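Local coordinates for protein beta-lactamase (Klebsiella pneumoniae, PDB 6HUH) that probably hydrolyses beta-lactam antibiotics to substituted beta-amino acids, as a class D beta-lactamase that confers antibiotic resistance, at residues G65-V68 with L72-L75; T24-F29 with I153-Q158. One frame throughout, in Å; residues are numbered along the deposited sequence.

Contact 1 and contact 2 lie on opposite sides of the chain's centre, about 31 Å apart between centres and about 17 Å between nearest atoms, so neither touches the other. Along the chain, residues 24-29 come first, then both segments of contact 1, and residues 153-158 last. Contact 2 is a long-range junction between strand 26-30 of the antiparallel sheet and the start of helix 155-166, and it is buried. Contact 1, by contrast, is a short-range fold-back at the surface, in the loop between helices 56-64 and 94-99. Both lie in the transpeptidase-like family region but away from the predicted nucleophile and the modified lysine, so they concern the framework of the fold.

Contact 1 of 2, residues G65-V68 with L72-L75; sequences GFLV and LPAL
A single backbone hydrogen bond, Val-68 N to Leu-72 O at 3.0 Å (N-H...O angle 147°), draws the two loop segments together. A cis peptide precedes Pro-73, whose CD and CG lie against the Phe-66 carbonyl oxygen, CD coming within 3.4 Å of Phe-66 O. The same Pro-73 CD also meets the CD2 branch of Leu-67 at 3.9 Å. Proline suits the place because its ring puts CH2 groups against the Phe-66 carbonyl and the Leu-67 side chain, has no N-H needing a partner, and tolerates a cis peptide better than other residues. Phe-66 swings its ring across with CG anti to the backbone N (chi1 -177°), and the ring atom CZ meets Leu-75 CD1 at 3.6 Å, obliquely. Leu-75 arrives from the opposite direction, bringing one methyl to the ring. Nearer the surface, Val-68 and Leu-72 meet through CB atoms 3.8 Å apart, and Leu-72 also packs on Pro-187 of the second subunit. Behind the loop, helix 103-113 supplies Trp-112 beside the Phe-66 ring and Tyr-105, whose hydroxyl hydrogen-bonds Pro-73 O. One hydrogen bond joins the two segments, and the side-chain contacts between them are apolar, which is consistent with a surface turn held largely by van der Waals packing on helices 103-113 and 94-99.

Contact 2 of 2, residues T24-F29 with I153-Q158; sequences TGCMLF and ISPQEQ
The capped start of helix 155-166 packs here against strand 26-30, beside the disulfide that joins Cys-26 to Cys-43. Cys-26 SG approaches the first-turn proline, standing 3.7 Å from Pro-155 CB and 3.9 Å from Pro-155 CG, so the sulfur faces two carbons of the ring. Two residues along the strand, Leu-28 also points toward the helix; its CG is anti to the backbone N (chi1 -168°), and the CD1 methyl comes to 4.1 Å from Gln-156 CG. These two side chains cross at about a right angle, the glutamine lending only its aliphatic portion. Leucine suits this buried place because its branched apolar end reaches the Gln-156 chain. Pro-155 fits the first turn of a helix, where no backbone N-H is required for helical bonding, and gives the sulfur an apolar neighbour. Just before it, Ser-154 at the N-cap forms a capping box with Glu-157. Ser-154 N donates to Glu-157 OE1 at 2.9 Å, nearly straight at 164°, while Ser-154 OG accepts weak bonds from Gln-156 N and Glu-157 N. Pro-155 also touches Val-233 of strand 228-238, which pairs with strand 26-30 on the side away from strand 36-41. On the other face of the strand, Met-27 and Phe-29 pack on helix 245-264, leaving the sheet between the two helices.

Contact 1 of 2, residues G65-V68 with L72-L75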
ATOM      1  N   GLY A  65     -16.538  11.496   7.437  1.00 30.42           N
ATOM      2  CA  GLY A  65     -16.688  11.341   5.998  1.00 29.65           C
ATOM      3  C   GLY A  65     -15.609  11.998   5.164  1.00 31.84           C
ATOM      4  O   GLY A  65     -15.696  11.975   3.930  1.00 33.46           O
ATOM      5  N   PHE A  66     -14.582  12.588   5.821  1.00 24.92           N
ATOM      6  CA  PHE A  66     -13.455  13.208   5.132  1.00 23.66           C
ATOM      7  C   PHE A  66     -12.695  12.146   4.356  1.00 28.21           C
ATOM      8  O   PHE A  66     -12.297  12.377   3.208  1.00 29.34           O
ATOM      9  CB  PHE A  66     -12.491  13.881   6.115  1.00 24.55           C
ATOM     10  CG  PHE A  66     -11.378  14.586   5.376  1.00 25.41           C
ATOM     11  CD1 PHE A  66     -11.628  15.747   4.655  1.00 29.62           C
ATOM     12  CD2 PHE A  66     -10.103  14.052   5.335  1.00 26.69           C
ATOM     13  CE1 PHE A  66     -10.611  16.401   3.967  1.00 30.28           C
ATOM     14  CE2 PHE A  66      -9.091  14.685   4.610  1.00 30.26           C
ATOM     15  CZ  PHE A  66      -9.353  15.862   3.940  1.00 29.22           C
ATOM     16  N   LEU A  67     -12.445  11.006   5.016  1.00 22.88           N
ATOM     17  CA  LEU A  67     -11.762   9.865   4.430  1.00 21.74           C
ATOM     18  C   LEU A  67     -12.845   8.920   3.970  1.00 28.29           C
ATOM     19  O   LEU A  67     -13.812   8.681   4.709  1.00 29.52           O
ATOM     20  CB  LEU A  67     -10.826   9.202   5.450  1.00 20.02           C
ATOM     21  CG  LEU A  67      -9.773  10.093   6.101  1.00 21.70           C
ATOM     22  CD1 LEU A  67      -9.104   9.364   7.225  1.00 20.97           C
ATOM     23  CD2 LEU A  67      -8.755  10.634   5.083  1.00 19.63           C
ATOM     24  N   VAL A  68     -12.741   8.460   2.717  1.00 25.79           N
ATOM     25  CA  VAL A  68     -13.749   7.608   2.083  1.00 27.27           C
ATOM     26  C   VAL A  68     -13.444   6.150   2.355  1.00 35.60           C
ATOM     27  O   VAL A  68     -14.302   5.424   2.865  1.00 36.19           O
ATOM     28  CB  VAL A  68     -13.886   7.915   0.567  1.00 31.00           C
ATOM     29  CG1 VAL A  68     -14.872   6.966  -0.117  1.00 32.28           C
ATOM     30  CG2 VAL A  68     -14.281   9.363   0.342  1.00 30.58           C
ATOM     31  N   LEU A  72      -9.219   6.596  -1.122  1.00 37.48           N
ATOM     32  CA  LEU A  72      -9.788   7.930  -1.229  1.00 35.36           C
ATOM     33  C   LEU A  72      -9.966   8.669   0.078  1.00 35.76           C
ATOM     34  O   LEU A  72     -10.274   8.049   1.101  1.00 34.23           O
ATOM     35  CB  LEU A  72     -11.105   7.859  -1.985  1.00 36.61           C
ATOM     36  CG  LEU A  72     -10.947   7.590  -3.475  1.00 41.86           C
ATOM     37  CD1 LEU A  72     -11.885   6.507  -3.919  1.00 43.81           C
ATOM     38  CD2 LEU A  72     -11.114   8.869  -4.287  1.00 44.07           C
ATOM     39  N   PRO A  73      -9.769  10.012   0.076  1.00 32.07           N
ATOM     40  CA  PRO A  73      -9.356  10.878  -1.049  1.00 31.69           C
ATOM     41  C   PRO A  73      -7.846  10.876  -1.344  1.00 36.39           C
ATOM     42  O   PRO A  73      -7.027  10.698  -0.446  1.00 35.27           O
ATOM     43  CB  PRO A  73      -9.843  12.245  -0.603  1.00 33.41           C
ATOM     44  CG  PRO A  73      -9.658  12.216   0.906  1.00 37.89           C
ATOM     45  CD  PRO A  73      -9.903  10.790   1.331  1.00 33.22           C
ATOM     46  N   ALA A  74      -7.485  11.043  -2.616  1.00 34.54           N
ATOM     47  CA  ALA A  74      -6.092  11.131  -3.034  1.00 34.25           C
ATOM     48  C   ALA A  74      -5.776  12.631  -3.131  1.00 38.94           C
ATOM     49  O   ALA A  74      -6.018  13.270  -4.165  1.00 39.13           O
ATOM     50  CB  ALA A  74      -5.898  10.436  -4.376  1.00 35.49           C
ATOM     51  N   LEU A  75      -5.335  13.215  -2.016  1.00 34.83           N
ATOM     52  CA  LEU A  75      -5.066  14.655  -1.973  1.00 35.72           C
ATOM     53  C   LEU A  75      -3.671  15.037  -2.514  1.00 42.85           C
ATOM     54  O   LEU A  75      -2.687  14.396  -2.149  1.00 43.23           O
ATOM     55  CB  LEU A  75      -5.295  15.241  -0.565  1.00 34.72           C
ATOM     56  CG  LEU A  75      -6.654  14.975   0.135  1.00 38.13           C
ATOM     57  CD1 LEU A  75      -6.672  15.592   1.518  1.00 37.57           C
ATOM     58  CD2 LEU A  75      -7.847  15.497  -0.678  1.00 39.56           C
TER

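Contact 2 of 2, residues T24-F29 with I153-Q158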
ATOM      1  N   THR A  24      14.088   5.712  30.248  1.00 60.49           N
ATOM      2  CA  THR A  24      12.658   5.986  30.307  1.00 58.91           C
ATOM      3  C   THR A  24      11.869   5.317  29.150  1.00 60.03           C
ATOM      4  O   THR A  24      10.736   5.727  28.862  1.00 59.43           O
ATOM      5  CB  THR A  24      12.401   7.486  30.419  1.00 69.39           C
ATOM      6  OG1 THR A  24      13.203   8.186  29.466  1.00 71.91           O
ATOM      7  CG2 THR A  24      12.678   8.020  31.831  1.00 68.19           C
ATOM      8  N   GLY A  25      12.446   4.262  28.554  1.00 54.20           N
ATOM      9  CA  GLY A  25      11.801   3.446  27.528  1.00 51.47           C
ATOM     10  C   GLY A  25      10.749   2.543  28.154  1.00 52.21           C
ATOM     11  O   GLY A  25      10.754   2.345  29.371  1.00 52.62           O
ATOM     12  N   CYS A  26       9.843   1.971  27.360  1.00 46.15           N
ATOM     13  CA  CYS A  26       8.782   1.138  27.938  1.00 44.28           C
ATOM     14  C   CYS A  26       8.195   0.054  26.990  1.00 43.51           C
ATOM     15  O   CYS A  26       7.891   0.381  25.843  1.00 42.60           O
ATOM     16  CB  CYS A  26       7.682   2.050  28.483  1.00 44.38           C
ATOM     17  SG  CYS A  26       6.017   1.359  28.376  1.00 47.99           S
ATOM     18  N   MET A  27       7.993  -1.212  27.482  1.00 36.53           N
ATOM     19  CA  MET A  27       7.264  -2.250  26.737  1.00 34.72           C
ATOM     20  C   MET A  27       6.069  -2.762  27.530  1.00 35.39           C
ATOM     21  O   MET A  27       6.206  -3.490  28.503  1.00 35.63           O
ATOM     22  CB  MET A  27       8.074  -3.400  26.144  1.00 38.07           C
ATOM     23  CG  MET A  27       7.441  -3.825  24.812  1.00 42.70           C
ATOM     24  SD  MET A  27       8.028  -5.253  23.857  1.00 49.67           S
ATOM     25  CE  MET A  27       9.800  -4.762  23.518  1.00 47.04           C
ATOM     26  N   LEU A  28       4.895  -2.348  27.094  1.00 29.70           N
ATOM     27  CA  LEU A  28       3.617  -2.670  27.702  1.00 29.25           C
ATOM     28  C   LEU A  28       2.770  -3.606  26.851  1.00 33.77           C
ATOM     29  O   LEU A  28       2.552  -3.333  25.664  1.00 35.44           O
ATOM     30  CB  LEU A  28       2.852  -1.346  27.920  1.00 28.88           C
ATOM     31  CG  LEU A  28       1.602  -1.412  28.793  1.00 35.11           C
ATOM     32  CD1 LEU A  28       1.528  -0.234  29.703  1.00 35.22           C
ATOM     33  CD2 LEU A  28       0.330  -1.562  27.962  1.00 37.81           C
ATOM     34  N   PHE A  29       2.219  -4.660  27.463  1.00 29.12           N
ATOM     35  CA  PHE A  29       1.275  -5.582  26.798  1.00 28.47           C
ATOM     36  C   PHE A  29      -0.061  -5.593  27.561  1.00 30.10           C
ATOM     37  O   PHE A  29      -0.076  -5.880  28.772  1.00 30.68           O
ATOM     38  CB  PHE A  29       1.837  -7.005  26.613  1.00 30.37           C
ATOM     39  CG  PHE A  29       3.062  -7.118  25.740  1.00 31.02           C
ATOM     40  CD1 PHE A  29       2.955  -7.092  24.356  1.00 33.81           C
ATOM     41  CD2 PHE A  29       4.324  -7.287  26.299  1.00 32.66           C
ATOM     42  CE1 PHE A  29       4.095  -7.197  23.549  1.00 33.83           C
ATOM     43  CE2 PHE A  29       5.460  -7.409  25.488  1.00 34.66           C
ATOM     44  CZ  PHE A  29       5.336  -7.375  24.119  1.00 31.68           C
ATOM     45  N   ILE A 153       0.439  11.746  25.579  1.00 23.48           N
ATOM     46  CA  ILE A 153      -0.212  10.515  26.013  1.00 24.48           C
ATOM     47  C   ILE A 153       0.816   9.569  26.671  1.00 31.94           C
ATOM     48  O   ILE A 153       1.975   9.480  26.232  1.00 33.26           O
ATOM     49  CB  ILE A 153      -1.043   9.847  24.867  1.00 26.75           C
ATOM     50  CG1 ILE A 153      -1.993   8.728  25.407  1.00 25.65           C
ATOM     51  CG2 ILE A 153      -0.154   9.352  23.704  1.00 26.61           C
ATOM     52  CD1 ILE A 153      -3.218   8.424  24.526  1.00 10.16           C
ATOM     53  N   SER A 154       0.396   8.901  27.751  1.00 28.01           N
ATOM     54  CA  SER A 154       1.236   7.930  28.432  1.00 27.00           C
ATOM     55  C   SER A 154       1.019   6.524  27.786  1.00 30.35           C
ATOM     56  O   SER A 154      -0.081   6.249  27.255  1.00 27.21           O
ATOM     57  CB  SER A 154       0.952   7.937  29.928  1.00 28.75           C
ATOM     58  OG  SER A 154       0.238   6.783  30.322  1.00 38.69           O
ATOM     59  N   PRO A 155       2.050   5.628  27.778  1.00 28.63           N
ATOM     60  CA  PRO A 155       1.848   4.292  27.171  1.00 28.70           C
ATOM     61  C   PRO A 155       0.621   3.533  27.713  1.00 34.30           C
ATOM     62  O   PRO A 155      -0.015   2.792  26.948  1.00 34.03           O
ATOM     63  CB  PRO A 155       3.173   3.574  27.435  1.00 29.36           C
ATOM     64  CG  PRO A 155       4.162   4.676  27.554  1.00 33.37           C
ATOM     65  CD  PRO A 155       3.436   5.774  28.270  1.00 29.67           C
ATOM     66  N   GLN A 156       0.270   3.768  29.008  1.00 30.64           N
ATOM     67  CA  GLN A 156      -0.892   3.194  29.690  1.00 31.54           C
ATOM     68  C   GLN A 156      -2.152   3.701  29.032  1.00 36.54           C
ATOM     69  O   GLN A 156      -2.991   2.895  28.622  1.00 38.07           O
ATOM     70  CB  GLN A 156      -0.921   3.582  31.178  1.00 33.72           C
ATOM     71  CG  GLN A 156      -0.259   2.591  32.106  1.00 51.91           C
ATOM     72  CD  GLN A 156       0.106   3.251  33.415  1.00 78.41           C
ATOM     73  OE1 GLN A 156      -0.484   4.268  33.818  1.00 68.15           O
ATOM     74  NE2 GLN A 156       1.112   2.693  34.098  1.00 78.83           N
ATOM     75  N   GLU A 157      -2.280   5.043  28.926  1.00 31.61           N
ATOM     76  CA  GLU A 157      -3.418   5.732  28.315  1.00 30.75           C
ATOM     77  C   GLU A 157      -3.628   5.288  26.868  1.00 31.84           C
ATOM     78  O   GLU A 157      -4.771   5.044  26.502  1.00 30.37           O
ATOM     79  CB  GLU A 157      -3.243   7.254  28.384  1.00 32.25           C
ATOM     80  CG  GLU A 157      -3.310   7.852  29.771  1.00 37.46           C
ATOM     81  CD  GLU A 157      -2.960   9.328  29.830  1.00 59.16           C
ATOM     82  OE1 GLU A 157      -2.049   9.756  29.083  1.00 50.49           O
ATOM     83  OE2 GLU A 157      -3.570  10.050  30.654  1.00 55.44           O
ATOM     84  N   GLN A 158      -2.528   5.152  26.066  1.00 28.62           N
ATOM     85  CA  GLN A 158      -2.527   4.662  24.661  1.00 27.63           C
ATOM     86  C   GLN A 158      -3.186   3.292  24.509  1.00 31.94           C
ATOM     87  O   GLN A 158      -3.957   3.092  23.568  1.00 30.91           O
ATOM     88  CB  GLN A 158      -1.101   4.552  24.128  1.00 28.08           C
ATOM     89  CG  GLN A 158      -0.605   5.834  23.537  1.00 32.53           C
ATOM     90  CD  GLN A 158      -0.620   5.861  22.043  1.00 39.39           C
ATOM     91  OE1 GLN A 158      -1.472   5.245  21.375  1.00 33.57           O
ATOM     92  NE2 GLN A 158       0.326   6.612  21.493  1.00 31.08           N
TER